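Uncharacterized protein (PDB 3LFT) binds L-tryptophan between its two lobes and probably serves as the substrate-binding protein of an ABC transporter. Local coordinates at residues Asp188-Ile194 and Lys214-Ser219; Gly228-Ile234 and Thr266-Asn272; Asn132-Ile136 and Gly162-Glu166. All coordinates share one frame; numbering follows the deposited sequence. Where two conformers were deposited one is given.

Overall arrangement
Contacts 1 and 3 share one four-stranded parallel sheet, in the order 164-170, 135-141, 189-192, 216-218, and their centres lie about 11 Å apart. They meet where D188 N reaches T135 O at 2.8 Å, a probable hydrogen bond. Contact 2 flanks contact 1, again with about 11 Å between centres, and touches it through a probable hydrogen bond from L229 N to I216 O (2.8 Å). Contacts 2 and 3, about 19 Å apart between centres, do not touch. All three sample one lobe of a two-lobed binding protein that holds its ligand between the lobes. Tryptophan meets contact 1 at I194, while the I234 side chain of contact 2 stays about 8 Å away.

Contact 1: residues Asp188-Ile194 and Lys214-Ser219. With TRP (tryptophan), chain C.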
loop_
_atom_site.group_PDB
_atom_site.type_symbol
_atom_site.label_atom_id
_atom_site.label_comp_id
_atom_site.label_asym_id
_atom_site.label_seq_id
_atom_site.Cartn_x
_atom_site.Cartn_y
_atom_site.Cartn_z
ATOM N N ASP A 188 0.985 -0.302 23.783
ATOM C CA ASP A 188 1.498 1.051 23.951
ATOM C C ASP A 188 1.428 1.883 22.688
ATOM O O ASP A 188 1.465 3.106 22.750
ATOM C CB ASP A 188 2.945 1.004 24.429
ATOM C CG ASP A 188 3.098 0.267 25.742
ATOM O OD1 ASP A 188 2.238 0.453 26.632
ATOM O OD2 ASP A 188 4.072 -0.503 25.856
ATOM N N ALA A 189 1.350 1.212 21.541
ATOM C CA ALA A 189 1.338 1.892 20.256
ATOM C C ALA A 189 0.625 1.013 19.263
ATOM O O ALA A 189 0.610 -0.217 19.420
ATOM C CB ALA A 189 2.777 2.162 19.773
ATOM N N ILE A 190 0.032 1.649 18.264
ATOM C CA ILE A 190 -0.646 0.949 17.167
ATOM C C ILE A 190 0.222 1.078 15.933
ATOM O O ILE A 190 0.663 2.180 15.620
ATOM C CB ILE A 190 -2.044 1.554 16.884
ATOM C CG1 ILE A 190 -2.961 1.430 18.108
ATOM C CG2 ILE A 190 -2.688 0.894 15.643
ATOM C CD1 ILE A 190 -4.175 2.340 18.034
ATOM N N TRP A 191 0.476 -0.037 15.257
ATOM C CA TRP A 191 1.163 -0.057 13.968
ATOM C C TRP A 191 0.236 -0.616 12.902
ATOM O O TRP A 191 -0.495 -1.583 13.138
ATOM C CB TRP A 191 2.455 -0.873 14.055
ATOM C CG TRP A 191 3.137 -1.114 12.748
ATOM C CD1 TRP A 191 3.937 -0.247 12.066
ATOM C CD2 TRP A 191 3.057 -2.304 11.966
ATOM N NE1 TRP A 191 4.368 -0.834 10.884
ATOM C CE2 TRP A 191 3.857 -2.109 10.821
ATOM C CE3 TRP A 191 2.431 -3.546 12.153
ATOM C CZ2 TRP A 191 4.011 -3.098 9.836
ATOM C CZ3 TRP A 191 2.580 -4.532 11.160
ATOM C CH2 TRP A 191 3.377 -4.302 10.030
ATOM N N VAL A 192 0.231 0.030 11.739
ATOM C CA VAL A 192 -0.614 -0.397 10.614
ATOM C C VAL A 192 0.284 -0.618 9.416
ATOM O O VAL A 192 1.031 0.292 9.042
ATOM C CB VAL A 192 -1.663 0.667 10.232
ATOM C CG1 VAL A 192 -2.560 0.149 9.105
ATOM C CG2 VAL A 192 -2.522 1.035 11.440
ATOM N N PRO A 193 0.257 -1.811 8.803
ATOM C CA PRO A 193 1.031 -2.043 7.584
ATOM C C PRO A 193 0.426 -1.304 6.390
ATOM O O PRO A 193 -0.550 -0.534 6.534
ATOM C CB PRO A 193 0.980 -3.567 7.409
ATOM C CG PRO A 193 -0.239 -4.000 8.123
ATOM C CD PRO A 193 -0.489 -3.007 9.235
ATOM N N ILE A 194 1.008 -1.528 5.215
ATOM C CA ILE A 194 0.459 -0.999 3.965
ATOM C C ILE A 194 -0.789 -1.856 3.658
ATOM O O ILE A 194 -0.690 -2.891 2.988
ATOM C CB ILE A 194 1.504 -1.019 2.820
ATOM C CG1 ILE A 194 2.813 -0.338 3.230
ATOM C CG2 ILE A 194 0.938 -0.333 1.594
ATOM C CD1 ILE A 194 3.927 -0.571 2.205
ATOM N N LYS A 214 -2.764 6.711 22.365
ATOM C CA LYS A 214 -1.600 5.899 22.032
ATOM C C LYS A 214 -1.046 6.432 20.729
ATOM O O LYS A 214 -1.810 6.808 19.851
ATOM C CB LYS A 214 -1.982 4.437 21.807
ATOM C CG LYS A 214 -2.693 3.773 22.956
ATOM C CD LYS A 214 -2.023 4.094 24.274
ATOM C CE LYS A 214 -2.919 3.688 25.415
ATOM N NZ LYS A 214 -2.157 3.695 26.669
ATOM N N PRO A 215 0.280 6.449 20.569
ATOM C CA PRO A 215 0.791 6.832 19.246
ATOM C C PRO A 215 0.445 5.790 18.185
ATOM O O PRO A 215 0.467 4.582 18.461
ATOM C CB PRO A 215 2.301 6.864 19.458
ATOM C CG PRO A 215 2.545 6.010 20.650
ATOM C CD PRO A 215 1.358 6.176 21.532
ATOM N N ILE A 216 0.148 6.267 16.981
ATOM C CA ILE A 216 -0.134 5.412 15.827
ATOM C C ILE A 216 0.996 5.580 14.824
ATOM O O ILE A 216 1.380 6.715 14.474
ATOM C CB ILE A 216 -1.468 5.772 15.157
ATOM C CG1 ILE A 216 -2.612 5.799 16.172
ATOM C CG2 ILE A 216 -1.805 4.776 14.057
ATOM C CD1 ILE A 216 -3.835 6.581 15.649
ATOM N N TYR A 217 1.537 4.453 14.368
ATOM C CA TYR A 217 2.557 4.426 13.321
ATOM C C TYR A 217 1.972 3.727 12.081
ATOM O O TYR A 217 2.147 2.512 11.901
ATOM C CB TYR A 217 3.783 3.667 13.814
ATOM C CG TYR A 217 4.628 4.389 14.839
ATOM C CD1 TYR A 217 5.690 5.191 14.420
ATOM C CD2 TYR A 217 4.410 4.254 16.215
ATOM C CE1 TYR A 217 6.520 5.818 15.338
ATOM C CE2 TYR A 217 5.243 4.913 17.148
ATOM C CZ TYR A 217 6.276 5.688 16.686
ATOM O OH TYR A 217 7.124 6.319 17.572
ATOM N N PRO A 218 1.262 4.479 11.227
ATOM C CA PRO A 218 0.544 3.864 10.101
ATOM C C PRO A 218 1.346 4.053 8.817
ATOM O O PRO A 218 1.862 5.145 8.549
ATOM C CB PRO A 218 -0.760 4.651 10.061
ATOM C CG PRO A 218 -0.340 6.074 10.492
ATOM C CD PRO A 218 0.905 5.907 11.375
ATOM N N SER A 219 1.440 2.996 8.007
ATOM C CA SER A 219 2.356 2.952 6.854
ATOM C C SER A 219 1.881 3.676 5.607
ATOM O O SER A 219 1.865 3.102 4.502
ATOM C CB SER A 219 2.709 1.493 6.545
ATOM O OG SER A 219 3.278 0.873 7.681
HETATM N N TRP C . 0.709 -1.961 -1.599
HETATM C CA TRP C . -0.731 -2.169 -1.266
HETATM C C TRP C . -1.164 -3.530 -1.701
HETATM O O TRP C . -2.362 -3.777 -1.870
HETATM C CB TRP C . -1.579 -1.065 -1.917
HETATM C CG TRP C . -1.191 0.302 -1.414
HETATM C CD1 TRP C . -0.379 1.245 -2.043
HETATM C CD2 TRP C . -1.578 0.891 -0.127
HETATM N NE1 TRP C . -0.254 2.355 -1.242
HETATM C CE2 TRP C . -0.921 2.201 -0.097
HETATM C CE3 TRP C . -2.336 0.425 0.922
HETATM C CZ2 TRP C . -1.098 2.994 1.022
HETATM C CZ3 TRP C . -2.489 1.246 2.035
HETATM C CH2 TRP C . -1.876 2.514 2.066
HETATM O OXT TRP C . -0.308 -4.406 -1.890
HETATM O O HOH W 1 0.757 2.701 27.024
#
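Strands A189-V192 and I216-P218 run parallel, their axes 4.6 Å apart and only 7° from aligned, with I190 opposite I216 and W191 opposite Y217. Backbone bonds pass back and forth along the pair: I190 N to P215 O, then Y217 N to I190 O at 2.7 Å, then V192 N to Y217 O. At the strand ends S219 grips V192 O twice. Its chi1 of -57° keeps OG beside its own backbone N, and S219 N lies 2.9 Å and S219 OG 2.7 Å from V192 O, the hydroxyl in the carbonyl plane on a lone pair. W191 brings CD1 obliquely to 3.3 Å from Y217 O; its NE1 bonds to Q122 and its ring stacks on F154. On the other face V192 CB meets P218 CB at 4.1 Å. At the start of the pair, in the conformer given for K214, a water can bridge D188 OD1 and K214 NZ, while D188 OD2 accepts from K134 N. At the far end I194 CG2 packs 3.3 Å from CD2 of the bound tryptophan. Ligand contact from the carboxyl ends of parallel strands is characteristic of the periplasmic-binding-protein fold.

Contact 2: residues Gly228-Ile234 and Thr266-Asn272; sequences GLASVVI and TGKSVIN
V233 and V270 meet on one face of an antiparallel pair, CG2 of V233 lying 3.8 Å from CG1 of V270. Each of these methyls takes the crowded position between its own backbone N and carbonyl carbon (chi1 of V270 is 51°), which turns the two branches toward one another across the strands. The backbone beneath is closed by paired bonds: V233 and K268 exchange N-H and carbonyl in both directions, as do S231 and V270, where V270 N meets S231 O at 2.9 Å. A230 and V232 form the non-hydrogen-bonded pairs with I271 and S269 on the opposite face. A230 CB comes to 3.3 Å from V270 O. Between the strands, the CA of S269 makes a CH...O contact of 3.2 Å with S231 O.

Both ends have their own fittings. G267, with a positive phi of 63°, sets its CA 3.0 Å from V233 O. At the other end N272 N donates to L229 O at 2.8 Å and N272 CB lies 3.2 Å from G228 O. Further out, N272 works as an N-cap, OD1 accepting from I275 N and ND2 donating to V224 O. Helix 221-224 covers the valine pair through T221 and V224, L129 and Y217 pack on A230, and strand 293-294 extends the sheet beyond 268-271. I234 O receives NE2 of Q236. The chemistry is thus mainly that of peptide groups bonded in pairs across the strands, with apolar side chains such as V233 and V270 on the faces, and it brings strand 230-233 to an end three residues before Q236, whose OE1 bonds the tryptophan.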
loop_
_atom_site.group_PDB
_atom_site.type_symbol
_atom_site.label_atom_id
_atom_site.label_comp_id
_atom_site.label_asym_id
_atom_site.label_seq_id
_atom_site.Cartn_x
_atom_site.Cartn_y
_atom_site.Cartn_z
ATOM N N GLY A 228 -1.999 10.144 12.402
ATOM C CA GLY A 228 -0.911 9.260 12.817
ATOM C C GLY A 228 0.282 10.066 13.291
ATOM O O GLY A 228 0.408 11.258 12.962
ATOM N N LEU A 229 1.154 9.440 14.077
ATOM C CA LEU A 229 2.340 10.096 14.584
ATOM C C LEU A 229 3.448 10.164 13.533
ATOM O O LEU A 229 3.985 11.243 13.262
ATOM C CB LEU A 229 2.829 9.370 15.834
ATOM C CG LEU A 229 4.216 9.799 16.340
ATOM C CD1 LEU A 229 4.226 11.262 16.748
ATOM C CD2 LEU A 229 4.690 8.907 17.487
ATOM N N ALA A 230 3.792 9.014 12.952
ATOM C CA ALA A 230 4.935 8.949 12.062
ATOM C C ALA A 230 4.950 7.598 11.385
ATOM O O ALA A 230 4.262 6.652 11.785
ATOM C CB ALA A 230 6.234 9.131 12.868
ATOM N N SER A 231 5.725 7.518 10.310
ATOM C CA SER A 231 6.016 6.254 9.659
ATOM C C SER A 231 7.261 6.382 8.785
ATOM O O SER A 231 7.915 7.428 8.778
ATOM C CB SER A 231 4.814 5.739 8.852
ATOM O OG SER A 231 5.059 4.408 8.417
ATOM N N VAL A 232 7.560 5.319 8.042
ATOM C CA VAL A 232 8.590 5.321 6.991
ATOM C C VAL A 232 7.887 4.773 5.757
ATOM O O VAL A 232 7.324 3.671 5.811
ATOM C CB VAL A 232 9.824 4.486 7.359
ATOM C CG1 VAL A 232 10.880 4.624 6.281
ATOM C CG2 VAL A 232 10.368 4.927 8.735
ATOM N N VAL A 233 7.893 5.553 4.676
ATOM C CA VAL A 233 6.970 5.307 3.567
ATOM C C VAL A 233 7.625 5.509 2.219
ATOM O O VAL A 233 8.597 6.243 2.086
ATOM C CB VAL A 233 5.712 6.225 3.664
ATOM C CG1 VAL A 233 4.942 5.926 4.957
ATOM C CG2 VAL A 233 6.104 7.703 3.614
ATOM N N ILE A 234 7.042 4.842 1.234
ATOM C CA ILE A 234 7.461 5.000 -0.151
ATOM C C ILE A 234 6.629 6.082 -0.811
ATOM O O ILE A 234 5.459 6.296 -0.454
ATOM C CB ILE A 234 7.284 3.703 -0.888
ATOM C CG1 ILE A 234 8.214 2.671 -0.278
ATOM C CG2 ILE A 234 7.586 3.860 -2.368
ATOM C CD1 ILE A 234 7.700 1.308 -0.468
ATOM N N THR A 266 12.870 1.479 0.058
ATOM C CA THR A 266 13.500 2.123 1.229
ATOM C C THR A 266 12.743 3.222 1.943
ATOM O O THR A 266 12.677 3.275 3.191
ATOM C CB THR A 266 14.956 2.369 1.068
ATOM O OG1 THR A 266 15.251 2.618 -0.318
ATOM C CG2 THR A 266 15.664 1.061 1.462
ATOM N N GLY A 267 12.184 4.090 1.135
ATOM C CA GLY A 267 11.370 5.158 1.618
ATOM C C GLY A 267 12.122 6.139 2.490
ATOM O O GLY A 267 13.356 6.137 2.565
ATOM N N LYS A 268 11.328 6.977 3.147
ATOM C CA LYS A 268 11.808 8.061 3.990
ATOM C C LYS A 268 10.789 8.274 5.074
ATOM O O LYS A 268 9.621 7.889 4.927
ATOM C CB LYS A 268 11.953 9.369 3.205
ATOM C CG LYS A 268 13.016 9.365 2.127
ATOM C CD LYS A 268 13.218 10.765 1.519
ATOM C CE LYS A 268 14.262 10.735 0.411
ATOM N NZ LYS A 268 14.189 11.936 -0.477
ATOM N N SER A 269 11.221 8.823 6.196
ATOM C CA SER A 269 10.282 9.029 7.286
ATOM C C SER A 269 9.285 10.148 6.957
ATOM O O SER A 269 9.555 11.060 6.145
ATOM C CB SER A 269 11.016 9.338 8.583
ATOM O OG SER A 269 11.664 10.580 8.443
ATOM N N VAL A 270 8.148 10.080 7.635
ATOM C CA VAL A 270 7.163 11.155 7.656
ATOM C C VAL A 270 6.741 11.338 9.105
ATOM O O VAL A 270 6.440 10.367 9.790
ATOM C CB VAL A 270 5.975 10.868 6.691
ATOM C CG1 VAL A 270 5.378 9.481 6.925
ATOM C CG2 VAL A 270 4.910 11.961 6.780
ATOM N N ILE A 271 6.772 12.583 9.568
ATOM C CA ILE A 271 6.548 12.891 10.973
ATOM C C ILE A 271 5.471 13.950 11.098
ATOM O O ILE A 271 5.544 15.001 10.448
ATOM C CB ILE A 271 7.835 13.391 11.653
ATOM C CG1 ILE A 271 8.976 12.385 11.447
ATOM C CG2 ILE A 271 7.592 13.683 13.155
ATOM C CD1 ILE A 271 10.285 12.835 11.980
ATOM N N ASN A 272 4.477 13.678 11.939
ATOM C CA ASN A 272 3.428 14.651 12.212
ATOM C C ASN A 272 3.801 15.376 13.488
ATOM O O ASN A 272 3.617 14.874 14.596
ATOM C CB ASN A 272 2.068 13.960 12.332
ATOM C CG ASN A 272 0.930 14.923 12.338
ATOM O OD1 ASN A 272 0.994 15.999 12.949
ATOM N ND2 ASN A 272 -0.166 14.526 11.705
#

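Contact 3: residues Asn132-Ile136 and Gly162-Glu166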
loop_
_atom_site.group_PDB
_atom_site.type_symbol
_atom_site.label_atom_id
_atom_site.label_comp_id
_atom_site.label_asym_id
_atom_site.label_seq_id
_atom_site.Cartn_x
_atom_site.Cartn_y
_atom_site.Cartn_z
ATOM N N ASN A 132 9.554 4.808 25.159
ATOM C CA ASN A 132 8.767 4.177 26.231
ATOM C C ASN A 132 7.806 3.078 25.755
ATOM O O ASN A 132 7.216 2.359 26.566
ATOM C CB ASN A 132 8.009 5.240 27.048
ATOM C CG ASN A 132 7.568 4.741 28.437
ATOM O OD1 ASN A 132 8.245 3.930 29.082
ATOM N ND2 ASN A 132 6.441 5.264 28.912
ATOM N N VAL A 133 7.652 2.948 24.441
ATOM C CA VAL A 133 6.781 1.925 23.862
ATOM C C VAL A 133 7.406 0.536 23.994
ATOM O O VAL A 133 8.527 0.310 23.536
ATOM C CB VAL A 133 6.491 2.255 22.391
ATOM C CG1 VAL A 133 5.963 1.033 21.619
ATOM C CG2 VAL A 133 5.508 3.411 22.310
ATOM N N LYS A 134 6.678 -0.380 24.630
ATOM C CA LYS A 134 7.141 -1.754 24.848
ATOM C C LYS A 134 6.375 -2.788 24.013
ATOM O O LYS A 134 6.952 -3.737 23.467
ATOM C CB LYS A 134 7.041 -2.105 26.334
ATOM C CG LYS A 134 7.884 -1.205 27.233
ATOM C CD LYS A 134 7.592 -1.472 28.697
ATOM C CE LYS A 134 8.355 -0.523 29.599
ATOM N NZ LYS A 134 7.994 -0.763 31.016
ATOM N N THR A 135 5.066 -2.585 23.916
ATOM C CA THR A 135 4.182 -3.493 23.192
ATOM C C THR A 135 3.495 -2.738 22.059
ATOM O O THR A 135 2.959 -1.648 22.258
ATOM C CB THR A 135 3.125 -4.140 24.125
ATOM O OG1 THR A 135 3.777 -4.726 25.261
ATOM C CG2 THR A 135 2.308 -5.217 23.388
ATOM N N ILE A 136 3.522 -3.335 20.879
ATOM C CA ILE A 136 2.880 -2.773 19.701
ATOM C C ILE A 136 1.688 -3.632 19.299
ATOM O O ILE A 136 1.792 -4.857 19.263
ATOM C CB ILE A 136 3.874 -2.755 18.525
ATOM C CG1 ILE A 136 5.051 -1.837 18.855
ATOM C CG2 ILE A 136 3.188 -2.300 17.249
ATOM C CD1 ILE A 136 6.262 -2.036 17.986
ATOM N N GLY A 162 13.719 -5.694 20.755
ATOM C CA GLY A 162 13.239 -5.780 22.121
ATOM C C GLY A 162 11.818 -5.318 22.349
ATOM O O GLY A 162 11.438 -5.018 23.482
ATOM N N LEU A 163 11.031 -5.286 21.276
ATOM C CA LEU A 163 9.618 -4.942 21.352
ATOM C C LEU A 163 8.763 -6.197 21.230
ATOM O O LEU A 163 9.233 -7.234 20.764
ATOM C CB LEU A 163 9.258 -3.972 20.224
ATOM C CG LEU A 163 9.948 -2.611 20.281
ATOM C CD1 LEU A 163 9.772 -1.885 18.968
ATOM C CD2 LEU A 163 9.383 -1.774 21.425
ATOM N N THR A 164 7.512 -6.106 21.670
ATOM C CA THR A 164 6.551 -7.195 21.497
ATOM C C THR A 164 5.430 -6.725 20.575
ATOM O O THR A 164 5.011 -5.561 20.628
ATOM C CB THR A 164 5.973 -7.655 22.848
ATOM O OG1 THR A 164 7.037 -8.146 23.687
ATOM C CG2 THR A 164 4.940 -8.778 22.668
ATOM N N VAL A 165 4.983 -7.620 19.700
ATOM C CA VAL A 165 3.903 -7.312 18.763
ATOM C C VAL A 165 2.770 -8.296 19.020
ATOM O O VAL A 165 2.974 -9.521 19.028
ATOM C CB VAL A 165 4.344 -7.413 17.290
ATOM C CG1 VAL A 165 3.170 -7.148 16.355
ATOM C CG2 VAL A 165 5.486 -6.458 16.988
ATOM N N GLU A 166 1.600 -7.731 19.302
ATOM C CA GLU A 166 0.357 -8.492 19.403
ATOM C C GLU A 166 -0.477 -8.153 18.179
ATOM O O GLU A 166 -0.594 -6.978 17.798
ATOM C CB GLU A 166 -0.414 -8.126 20.679
ATOM C CG GLU A 166 -1.672 -8.974 20.940
ATOM C CD GLU A 166 -2.180 -8.888 22.382
ATOM O OE1 GLU A 166 -3.134 -9.627 22.708
ATOM O OE2 GLU A 166 -1.628 -8.094 23.178
HETATM O O HOH W 2 8.167 -6.112 24.608
#
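I136 and L163 cross obliquely, their CD1 methyls meeting at 3.6 Å. I136 and V165 share one face of the two strands, and L163, just ahead of its strand, reaches in beside I136. I136 sends CG1 to the side of its own backbone N, anti to the carbonyl carbon (chi1 -63°), which directs CD1 back along the pair toward L163. The other branch of the leucine does different work: L163 CD2 lies close over the backbone, 3.1 Å from V133 O, and its nearest side-chain neighbour is V133 CG1. One step further on, V165 stands beside I136, CG2 of the valine 4.3 Å from CB of the isoleucine. F154 and A158 of helix 145-160 close over these apolar groups, and I126 of helix 119-129 packs against V133 and I136.

T135 and T164 stand on the reverse face. The CA of T135 makes a CH...O contact of 3.4 Å with T164 O. A water donates to K134 O; its approach to T164 OG1, 2.5 Å, is unusually short and doubtful. K134 O holds a second donor, since T164 N reaches it at 3.0 Å. The ladder continues with I136 N to T164 O at 2.7 Å and E166 N to I136 O at 2.9 Å.

Helix 145-160 joins the two strands in a beta-alpha-beta unit, and G162 ends the connection in a Schellman motif just before strand 164-170 begins. The chemistry divides by face: the hydrocarbon of I136 and V165 is covered by helices 145-160 and 119-129, whereas the threonines T135 and T164 stand on the other side, with a water bonded to K134 O.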